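Local coordinates for protein uroporphyrinogen III cosynthase (HemD) (Helicobacter pylori, PDB 3P9Z) that probably catalyses the cyclisation of the linear tetrapyrrole hydroxymethylbilane to uroporphyrinogen III, releasing water, on the porphyrin branch that leads to heme, at residues I166-S171 with P212-C217; T194-L199 with I204-A209. One frame throughout, in Å; residues are numbered along the deposited sequence.

In the fold
Two consecutive elements of an alpha/beta domain, strand 206-208 and helix 214-223, are tied back to earlier parts of the same domain by the two contacts. Contact 2 fits helix 193-201 against edge strand 206-208 and is nested in the chain inside the longer loop closed by contact 1, where strand 164-167 and the turn after it meet helix 214-223. Their centres lie about 10 Å apart and they touch directly, Ala169 CA being 3.5 Å from Thr195 OG1. The centre of contact 1 lies about 11 Å from the centre of the chain, that of contact 2 about 17 Å. In this family the substrate probably binds between two alpha/beta domains.

Contact 1. Residues I166-S171 with P212-C217; sequences IFTAIS and PSLEAC
Thr168 OG1 has two partners, a hydrogen bond with His11 ND1 and a weak one with Val10 O, while the other branch of the same side chain serves the packing against Leu214. With chi1 at 63° the hydroxyl sits between the backbone N and the carbonyl carbon; CG2 is then anti to the carbonyl carbon and meets Leu214 CD2 at 3.7 Å, the two side chains crossing at a slant. Leu214 also rests on Trp9 and His11.

Two residues earlier, on the strand, Ile166 reaches into the first turn of helix 214-223. Its CG2 branch, anti to the backbone N, lies 3.6 Å from Cys217 CB and 3.8 Å from Cys217 SG, and its longer arm brings CD1 to 3.9 Å from Cys217 O. Cys217 is buried, with Ile191 and Ala209 packed on it as well. The helix starts with Ser213 as N-cap: Ala216 N donates to Ser213 OG at 3.0 Å, nearly straight at 167°. Leu214 and Cys217 face the end of strand 164-167, an inner strand of the parallel half of the sheet, from the turn that this cap begins.

No hydrogen bond crosses between the segments. The helix is therefore held here by methyl, methylene and sulfur contacts, and the polar group of Thr168 is spent on the neighbouring strand 7-10 and the residue that follows it.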
loop_
_atom_site.group_PDB
_atom_site.type_symbol
_atom_site.label_atom_id
_atom_site.label_comp_id
_atom_site.label_asym_id
_atom_site.label_seq_id
_atom_site.Cartn_x
_atom_site.Cartn_y
_atom_site.Cartn_z
ATOM N N ILE A 166 13.235 2.030 -9.728
ATOM C CA ILE A 166 11.975 2.732 -9.445
ATOM C C ILE A 166 11.391 2.307 -8.104
ATOM O O ILE A 166 10.930 1.154 -7.938
ATOM C CB ILE A 166 10.913 2.528 -10.586
ATOM C CG1 ILE A 166 11.465 3.009 -11.936
ATOM C CG2 ILE A 166 9.609 3.255 -10.233
ATOM C CD1 ILE A 166 10.620 2.665 -13.155
ATOM N N PHE A 167 11.409 3.228 -7.140
ATOM C CA PHE A 167 10.821 2.950 -5.824
ATOM C C PHE A 167 9.408 3.505 -5.727
ATOM O O PHE A 167 9.202 4.719 -5.868
ATOM C CB PHE A 167 11.713 3.508 -4.708
ATOM C CG PHE A 167 13.111 2.926 -4.707
ATOM C CD1 PHE A 167 13.369 1.695 -4.081
ATOM C CD2 PHE A 167 14.159 3.603 -5.314
ATOM C CE1 PHE A 167 14.668 1.142 -4.080
ATOM C CE2 PHE A 167 15.468 3.069 -5.316
ATOM C CZ PHE A 167 15.717 1.824 -4.694
ATOM N N THR A 168 8.446 2.620 -5.461
ATOM C CA THR A 168 7.031 2.990 -5.511
ATOM C C THR A 168 6.417 3.255 -4.140
ATOM O O THR A 168 5.260 3.637 -4.058
ATOM C CB THR A 168 6.192 1.926 -6.253
ATOM O OG1 THR A 168 6.253 0.688 -5.531
ATOM C CG2 THR A 168 6.743 1.706 -7.660
ATOM N N ALA A 169 7.198 3.056 -3.078
ATOM C CA ALA A 169 6.771 3.329 -1.699
ATOM C C ALA A 169 7.996 3.266 -0.796
ATOM O O ALA A 169 9.023 2.718 -1.192
ATOM C CB ALA A 169 5.719 2.308 -1.234
ATOM N N ILE A 170 7.891 3.840 0.397
ATOM C CA ILE A 170 8.956 3.776 1.396
ATOM C C ILE A 170 9.321 2.330 1.765
ATOM O O ILE A 170 10.503 1.986 1.858
ATOM C CB ILE A 170 8.601 4.581 2.691
ATOM C CG1 ILE A 170 8.580 6.090 2.401
ATOM C CG2 ILE A 170 9.582 4.245 3.854
ATOM C CD1 ILE A 170 8.001 6.935 3.540
ATOM N N SER A 171 8.320 1.489 1.984
ATOM C CA SER A 171 8.577 0.099 2.387
ATOM C C SER A 171 9.536 -0.584 1.398
ATOM O O SER A 171 10.431 -1.346 1.796
ATOM C CB SER A 171 7.258 -0.673 2.454
ATOM O OG SER A 171 6.664 -0.734 1.157
ATOM N N PRO A 212 2.304 11.080 -9.152
ATOM C CA PRO A 212 2.640 9.840 -8.441
ATOM C C PRO A 212 1.890 8.622 -9.005
ATOM O O PRO A 212 1.016 8.052 -8.349
ATOM C CB PRO A 212 2.259 10.144 -6.990
ATOM C CG PRO A 212 1.156 11.184 -7.091
ATOM C CD PRO A 212 1.401 11.952 -8.377
ATOM N N SER A 213 2.255 8.234 -10.221
ATOM C CA SER A 213 1.694 7.053 -10.859
ATOM C C SER A 213 2.833 6.188 -11.388
ATOM O O SER A 213 3.950 6.679 -11.585
ATOM C CB SER A 213 0.758 7.461 -11.994
ATOM O OG SER A 213 1.500 7.991 -13.082
ATOM N N LEU A 214 2.557 4.903 -11.597
ATOM C CA LEU A 214 3.530 3.994 -12.191
ATOM C C LEU A 214 3.885 4.454 -13.596
ATOM O O LEU A 214 5.046 4.377 -14.000
ATOM C CB LEU A 214 2.997 2.547 -12.228
ATOM C CG LEU A 214 2.601 1.915 -10.890
ATOM C CD1 LEU A 214 2.109 0.473 -11.126
ATOM C CD2 LEU A 214 3.771 1.935 -9.913
ATOM N N GLU A 215 2.877 4.935 -14.322
ATOM C CA GLU A 215 3.064 5.432 -15.679
ATOM C C GLU A 215 4.071 6.580 -15.748
ATOM O O GLU A 215 4.981 6.561 -16.581
ATOM C CB GLU A 215 1.722 5.860 -16.295
ATOM C CG GLU A 215 0.738 4.696 -16.524
ATOM C CD GLU A 215 -0.180 4.379 -15.327
ATOM O OE1 GLU A 215 0.070 4.833 -14.188
ATOM O OE2 GLU A 215 -1.177 3.657 -15.541
ATOM N N ALA A 216 3.911 7.572 -14.876
ATOM C CA ALA A 216 4.864 8.680 -14.801
ATOM C C ALA A 216 6.266 8.240 -14.363
ATOM O O ALA A 216 7.253 8.834 -14.796
ATOM C CB ALA A 216 4.335 9.801 -13.891
ATOM N N CYS A 217 6.363 7.202 -13.530
ATOM C CA CYS A 217 7.664 6.656 -13.142
ATOM C C CYS A 217 8.413 6.074 -14.344
ATOM O O CYS A 217 9.640 6.186 -14.452
ATOM C CB CYS A 217 7.516 5.548 -12.095
ATOM S SG CYS A 217 7.017 6.079 -10.452
#

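Contact 2. Residues T194-L199 with I204-A209; sequences TTALYL and IPSYIA
Leu199 and Ile204, which bury the most surface here, meet through backbone and side chain together. Ile204 N donates to Leu199 O over 2.8 Å at an N-H...O angle of 155°, approaching from above the carbonyl plane. Just beside this bond the beta carbons pack on backbone oxygens: Leu199 CB lies 3.5 Å from Ile204 O, and Ile204 CB is equally near Leu199 O. The remainder of each side chain continues inward, Leu199 to Phe167 and Ala173, Ile204 to Leu177.

Ala196, one turn earlier in the helix, is small enough to let the strand close in. Its CB touches Ser206 OG at 3.6 Å and Ile208 CG1 at 3.7 Å, with Ile208 CD1 similarly close, so the methyl touches both a hydroxyl and an apolar arm. This is the second half of a beta-alpha-beta crossover: strand 187-190 leads into helix 193-201, whose segment 194-199 runs almost antiparallel (167°) to strand 206-208 at the edge of the sheet.

A water joins the helix to the strand and the residues before it. It donates to Ala196 O at 2.6 Å and to Ile204 O at 2.8 Å, and accepts from Ser206 OG at 2.9 Å. The serine hydroxyl occupies the crowded position between its backbone N and carbonyl carbon, chi1 64°, from where it also hydrogen-bonds Ser190 OG on the adjoining strand.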
loop_
_atom_site.group_PDB
_atom_site.type_symbol
_atom_site.label_atom_id
_atom_site.label_comp_id
_atom_site.label_asym_id
_atom_site.label_seq_id
_atom_site.Cartn_x
_atom_site.Cartn_y
_atom_site.Cartn_z
ATOM N N THR A 194 7.353 11.656 -0.578
ATOM C CA THR A 194 7.485 10.916 0.670
ATOM C C THR A 194 8.538 9.820 0.507
ATOM O O THR A 194 9.387 9.627 1.380
ATOM C CB THR A 194 6.151 10.335 1.187
ATOM O OG1 THR A 194 5.653 9.398 0.243
ATOM C CG2 THR A 194 5.121 11.430 1.385
ATOM N N THR A 195 8.508 9.134 -0.629
ATOM C CA THR A 195 9.536 8.128 -0.960
ATOM C C THR A 195 10.906 8.794 -1.131
ATOM O O THR A 195 11.900 8.365 -0.534
ATOM C CB THR A 195 9.173 7.381 -2.243
ATOM O OG1 THR A 195 8.018 6.566 -1.989
ATOM C CG2 THR A 195 10.361 6.491 -2.729
ATOM N N ALA A 196 10.931 9.861 -1.921
ATOM C CA ALA A 196 12.168 10.570 -2.215
ATOM C C ALA A 196 12.833 11.135 -0.962
ATOM O O ALA A 196 14.049 11.062 -0.827
ATOM C CB ALA A 196 11.914 11.665 -3.237
ATOM N N LEU A 197 12.031 11.684 -0.051
ATOM C CA LEU A 197 12.580 12.307 1.153
ATOM C C LEU A 197 13.058 11.267 2.168
ATOM O O LEU A 197 13.996 11.512 2.943
ATOM C CB LEU A 197 11.579 13.306 1.767
ATOM C CG LEU A 197 11.316 14.544 0.887
ATOM C CD1 LEU A 197 10.180 15.420 1.430
ATOM C CD2 LEU A 197 12.581 15.371 0.740
ATOM N N TYR A 198 12.433 10.095 2.138
ATOM C CA TYR A 198 12.948 8.962 2.906
ATOM C C TYR A 198 14.326 8.549 2.375
ATOM O O TYR A 198 15.289 8.432 3.140
ATOM C CB TYR A 198 11.987 7.773 2.867
ATOM C CG TYR A 198 12.649 6.551 3.446
ATOM C CD1 TYR A 198 12.710 6.367 4.829
ATOM C CD2 TYR A 198 13.283 5.626 2.618
ATOM C CE1 TYR A 198 13.359 5.252 5.381
ATOM C CE2 TYR A 198 13.950 4.505 3.160
ATOM C CZ TYR A 198 13.972 4.333 4.533
ATOM O OH TYR A 198 14.607 3.249 5.072
ATOM N N LEU A 199 14.423 8.329 1.063
ATOM C CA LEU A 199 15.717 8.043 0.434
ATOM C C LEU A 199 16.796 9.095 0.747
ATOM O O LEU A 199 17.947 8.768 1.034
ATOM C CB LEU A 199 15.567 7.881 -1.087
ATOM C CG LEU A 199 14.897 6.569 -1.521
ATOM C CD1 LEU A 199 14.561 6.594 -3.009
ATOM C CD2 LEU A 199 15.782 5.374 -1.200
ATOM N N ILE A 204 20.493 9.142 -0.089
ATOM C CA ILE A 204 20.315 8.736 -1.477
ATOM C C ILE A 204 19.476 9.713 -2.298
ATOM O O ILE A 204 18.296 9.914 -2.022
ATOM C CB ILE A 204 19.751 7.320 -1.568
ATOM C CG1 ILE A 204 20.794 6.328 -1.021
ATOM C CG2 ILE A 204 19.409 6.967 -3.009
ATOM C CD1 ILE A 204 20.204 5.101 -0.401
ATOM N N PRO A 205 20.087 10.304 -3.335
ATOM C CA PRO A 205 19.338 11.194 -4.222
ATOM C C PRO A 205 18.434 10.395 -5.164
ATOM O O PRO A 205 18.710 9.225 -5.467
ATOM C CB PRO A 205 20.442 11.898 -5.026
ATOM C CG PRO A 205 21.583 10.869 -5.077
ATOM C CD PRO A 205 21.515 10.194 -3.709
ATOM N N SER A 206 17.356 11.014 -5.615
ATOM C CA SER A 206 16.498 10.398 -6.607
ATOM C C SER A 206 15.764 11.480 -7.374
ATOM O O SER A 206 15.596 12.590 -6.876
ATOM C CB SER A 206 15.479 9.463 -5.940
ATOM O OG SER A 206 14.614 10.206 -5.098
ATOM N N TYR A 207 15.320 11.132 -8.574
ATOM C CA TYR A 207 14.421 11.970 -9.340
ATOM C C TYR A 207 13.004 11.541 -9.049
ATOM O O TYR A 207 12.739 10.355 -8.785
ATOM C CB TYR A 207 14.692 11.831 -10.840
ATOM C CG TYR A 207 16.063 12.300 -11.278
ATOM C CD1 TYR A 207 16.370 13.668 -11.368
ATOM C CD2 TYR A 207 17.053 11.369 -11.650
ATOM C CE1 TYR A 207 17.647 14.101 -11.799
ATOM C CE2 TYR A 207 18.333 11.791 -12.077
ATOM C CZ TYR A 207 18.613 13.156 -12.145
ATOM O OH TYR A 207 19.860 13.563 -12.565
ATOM N N ILE A 208 12.085 12.493 -9.105
ATOM C CA ILE A 208 10.702 12.215 -8.739
ATOM C C ILE A 208 9.815 12.282 -9.965
ATOM O O ILE A 208 9.900 13.240 -10.742
ATOM C CB ILE A 208 10.209 13.232 -7.681
ATOM C CG1 ILE A 208 11.154 13.242 -6.463
ATOM C CG2 ILE A 208 8.759 12.962 -7.289
ATOM C CD1 ILE A 208 10.914 14.419 -5.476
ATOM N N ALA A 209 8.959 11.281 -10.137
ATOM C CA ALA A 209 7.905 11.308 -11.172
ATOM C C ALA A 209 7.049 12.589 -11.143
ATOM O O ALA A 209 6.837 13.184 -10.073
ATOM C CB ALA A 209 7.002 10.055 -11.057
HETATM O O HOH W 1 15.870 11.164 -2.698
#